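Local coordinates for protein putative methyltransferase from antibiotic biosynthesis pathway (Anabaena variabilis ATCC 29413, PDB 3EGE) that probably transfers methyl groups from S-adenosylmethionine to a substrate that has not been identified, perhaps in an antibiotic biosynthesis pathway, at residues I41-G46 / V59-P64. Residues are numbered along the deposited sequence; the frame is centred on the assembly and turned at random.
Sequences IGAGTG and VYAVEP. With EDO (1,2-ethanediol), chain B.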
ATOM      1  N   ILE A  41      -9.176   2.489   6.309  1.00 64.54           N
ATOM      2  CA  ILE A  41      -8.723   3.859   6.582  1.00 64.68           C
ATOM      3  C   ILE A  41      -7.679   4.194   5.540  1.00 63.96           C
ATOM      4  O   ILE A  41      -6.665   3.524   5.439  1.00 63.22           O
ATOM      5  CB  ILE A  41      -8.171   4.012   8.031  1.00 65.81           C
ATOM      6  CG1 ILE A  41      -9.154   3.401   9.086  1.00 68.52           C
ATOM      7  CG2 ILE A  41      -7.809   5.490   8.333  1.00 64.26           C
ATOM      8  CD1 ILE A  41     -10.625   3.947   9.036  1.00 64.49           C
ATOM      9  N   GLY A  42      -7.948   5.238   4.759  1.00 65.64           N
ATOM     10  CA  GLY A  42      -7.117   5.644   3.636  1.00 65.88           C
ATOM     11  C   GLY A  42      -7.445   4.678   2.519  1.00 67.62           C
ATOM     12  O   GLY A  42      -6.566   3.984   2.013  1.00 71.12           O
ATOM     13  N   ALA A  43      -8.721   4.625   2.151  1.00 68.06           N
ATOM     14  CA  ALA A  43      -9.223   3.674   1.157  1.00 67.71           C
ATOM     15  C   ALA A  43      -8.770   4.003  -0.275  1.00 67.98           C
ATOM     16  O   ALA A  43      -8.813   3.122  -1.160  1.00 66.38           O
ATOM     17  CB  ALA A  43     -10.759   3.589   1.236  1.00 66.02           C
ATOM     18  N   GLY A  44      -8.389   5.266  -0.498  1.00 68.41           N
ATOM     19  CA  GLY A  44      -7.935   5.752  -1.791  1.00 69.09           C
ATOM     20  C   GLY A  44      -9.017   5.576  -2.821  1.00 69.85           C
ATOM     21  O   GLY A  44     -10.120   6.058  -2.613  1.00 72.18           O
ATOM     22  N   THR A  45      -8.734   4.826  -3.887  1.00 70.22           N
ATOM     23  CA  THR A  45      -9.733   4.576  -4.940  1.00 71.27           C
ATOM     24  C   THR A  45     -10.797   3.538  -4.560  1.00 71.34           C
ATOM     25  O   THR A  45     -11.779   3.380  -5.304  1.00 71.34           O
ATOM     26  CB  THR A  45      -9.076   4.165  -6.302  1.00 71.95           C
ATOM     27  OG1 THR A  45      -8.368   2.929  -6.148  1.00 70.41           O
ATOM     28  CG2 THR A  45      -8.143   5.278  -6.806  1.00 69.77           C
ATOM     29  N   GLY A  46     -10.602   2.828  -3.436  1.00 71.42           N
ATOM     30  CA  GLY A  46     -11.563   1.820  -2.964  1.00 70.17           C
ATOM     31  C   GLY A  46     -11.466   0.463  -3.630  1.00 68.74           C
ATOM     32  O   GLY A  46     -12.363  -0.368  -3.449  1.00 69.66           O
ATOM     33  N   VAL A  59     -17.749  -3.120   4.435  1.00 62.36           N
ATOM     34  CA  VAL A  59     -16.590  -2.222   4.515  1.00 62.61           C
ATOM     35  C   VAL A  59     -17.008  -0.760   4.680  1.00 63.11           C
ATOM     36  O   VAL A  59     -17.824  -0.270   3.918  1.00 61.72           O
ATOM     37  CB  VAL A  59     -15.646  -2.328   3.262  1.00 63.25           C
ATOM     38  CG1 VAL A  59     -14.367  -1.494   3.471  1.00 59.40           C
ATOM     39  CG2 VAL A  59     -15.248  -3.774   2.967  1.00 60.56           C
ATOM     40  N   TYR A  60     -16.450  -0.084   5.694  1.00 64.33           N
ATOM     41  CA  TYR A  60     -16.631   1.356   5.879  1.00 64.22           C
ATOM     42  C   TYR A  60     -15.318   1.997   5.370  1.00 63.14           C
ATOM     43  O   TYR A  60     -14.290   1.955   6.050  1.00 58.95           O
ATOM     44  CB  TYR A  60     -16.922   1.736   7.339  1.00 65.36           C
ATOM     45  CG  TYR A  60     -18.174   1.132   7.974  1.00 63.18           C
ATOM     46  CD1 TYR A  60     -19.295   0.761   7.213  1.00 62.12           C
ATOM     47  CD2 TYR A  60     -18.266   1.023   9.369  1.00 66.00           C
ATOM     48  CE1 TYR A  60     -20.445   0.232   7.814  1.00 63.12           C
ATOM     49  CE2 TYR A  60     -19.425   0.495   9.987  1.00 64.08           C
ATOM     50  CZ  TYR A  60     -20.500   0.105   9.197  1.00 64.86           C
ATOM     51  OH  TYR A  60     -21.615  -0.410   9.790  1.00 66.54           O
ATOM     52  N   ALA A  61     -15.383   2.557   4.157  1.00 63.32           N
ATOM     53  CA  ALA A  61     -14.237   3.195   3.479  1.00 63.11           C
ATOM     54  C   ALA A  61     -14.109   4.637   3.924  1.00 62.99           C
ATOM     55  O   ALA A  61     -15.053   5.395   3.774  1.00 62.83           O
ATOM     56  CB  ALA A  61     -14.406   3.140   1.969  1.00 61.13           C
ATOM     57  N   VAL A  62     -12.945   5.003   4.466  1.00 64.16           N
ATOM     58  CA  VAL A  62     -12.646   6.389   4.878  1.00 65.53           C
ATOM     59  C   VAL A  62     -11.469   6.871   4.030  1.00 65.40           C
ATOM     60  O   VAL A  62     -10.431   6.230   4.047  1.00 63.16           O
ATOM     61  CB  VAL A  62     -12.333   6.525   6.395  1.00 66.22           C
ATOM     62  CG1 VAL A  62     -12.108   8.000   6.777  1.00 56.70           C
ATOM     63  CG2 VAL A  62     -13.486   5.888   7.231  1.00 62.84           C
ATOM     64  N   GLU A  63     -11.671   7.985   3.303  1.00 67.18           N
ATOM     65  CA  GLU A  63     -10.681   8.598   2.412  1.00 68.61           C
ATOM     66  C   GLU A  63     -10.888  10.121   2.328  1.00 69.22           C
ATOM     67  O   GLU A  63     -11.948  10.526   1.902  1.00 67.98           O
ATOM     68  CB  GLU A  63     -10.852   7.999   0.998  1.00 68.86           C
ATOM     69  CG  GLU A  63     -10.002   8.663  -0.137  1.00 69.00           C
ATOM     70  CD  GLU A  63      -8.533   8.774   0.244  1.00 69.37           C
ATOM     71  OE1 GLU A  63      -7.977   7.768   0.728  1.00 68.11           O
ATOM     72  OE2 GLU A  63      -7.948   9.868   0.098  1.00 74.92           O
ATOM     73  N   PRO A  64      -9.874  10.962   2.672  1.00 71.55           N
ATOM     74  CA  PRO A  64     -10.089  12.442   2.578  1.00 74.27           C
ATOM     75  C   PRO A  64     -10.269  13.022   1.156  1.00 77.09           C
ATOM     76  O   PRO A  64     -10.965  14.041   1.003  1.00 78.90           O
ATOM     77  CB  PRO A  64      -8.800  13.018   3.195  1.00 73.42           C
ATOM     78  CG  PRO A  64      -7.775  11.993   2.910  1.00 68.83           C
ATOM     79  CD  PRO A  64      -8.506  10.682   3.155  1.00 71.16           C
TER
HETATM   80  C1  EDO B 261      -4.535   8.079   1.360  1.00 85.19           C
HETATM   81  O1  EDO B 261      -5.639   8.201   2.253  1.00 77.85           O
HETATM   82  C2  EDO B 261      -4.640   6.749   0.625  1.00 87.10           C
HETATM   83  O2  EDO B 261      -4.306   6.949  -0.750  1.00 93.09           O
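Glu63 folds its side chain across the backbone of Gly44, its CG 3.6 Å from Gly44 O and its carboxylate beside Gly44 N. CG stands anti to the backbone N (chi1 172°), and a bend at chi2 (51°) then turns OE1 back to the loop, where it accepts a 2.8 Å hydrogen bond from Gly44 N. The N-H comes in from above the carboxylate plane, 37° out of it. OE2 takes the backbone N-H of Ser65, so both oxygens are held by main-chain N-H groups, which limits how the carboxylate can turn. A 1,2-ethanediol, probably from the crystallisation liquor, gives a hydroxyl to Glu63 OE1 (O1 to OE1 2.8 Å). That same O1 rests 3.3 Å from Gly42 CA, where the absence of a side chain leaves it room.

This is the first beta-alpha-beta unit of the Rossmann-like sheet: strand 37-41, a glycine-rich loop, helix 47-53, then strand 58-62 with an acidic residue just past its end. In class I methyltransferases the loop borders the S-adenosylmethionine site and the acid commonly binds the ribose hydroxyls, a role Glu63 probably shares.

One residue back from Glu63, Val62 O accepts two N-H groups in succession. Gly42 N approaches at 2.8 Å, almost straight on to the carbonyl, while Ala43 N, 3.0 Å away, sits above the carbonyl plane. Ile41 and Val62 form a parallel bridge at the ends of neighbouring strands, and their side chains lie side by side on one face of the sheet, Ile41 CD1 against Val62 CG2 at 3.9 Å. On the face that carries helix 47-53, the methyls of Ala43 and Ala61 meet at 3.7 Å, both also touching Ser49.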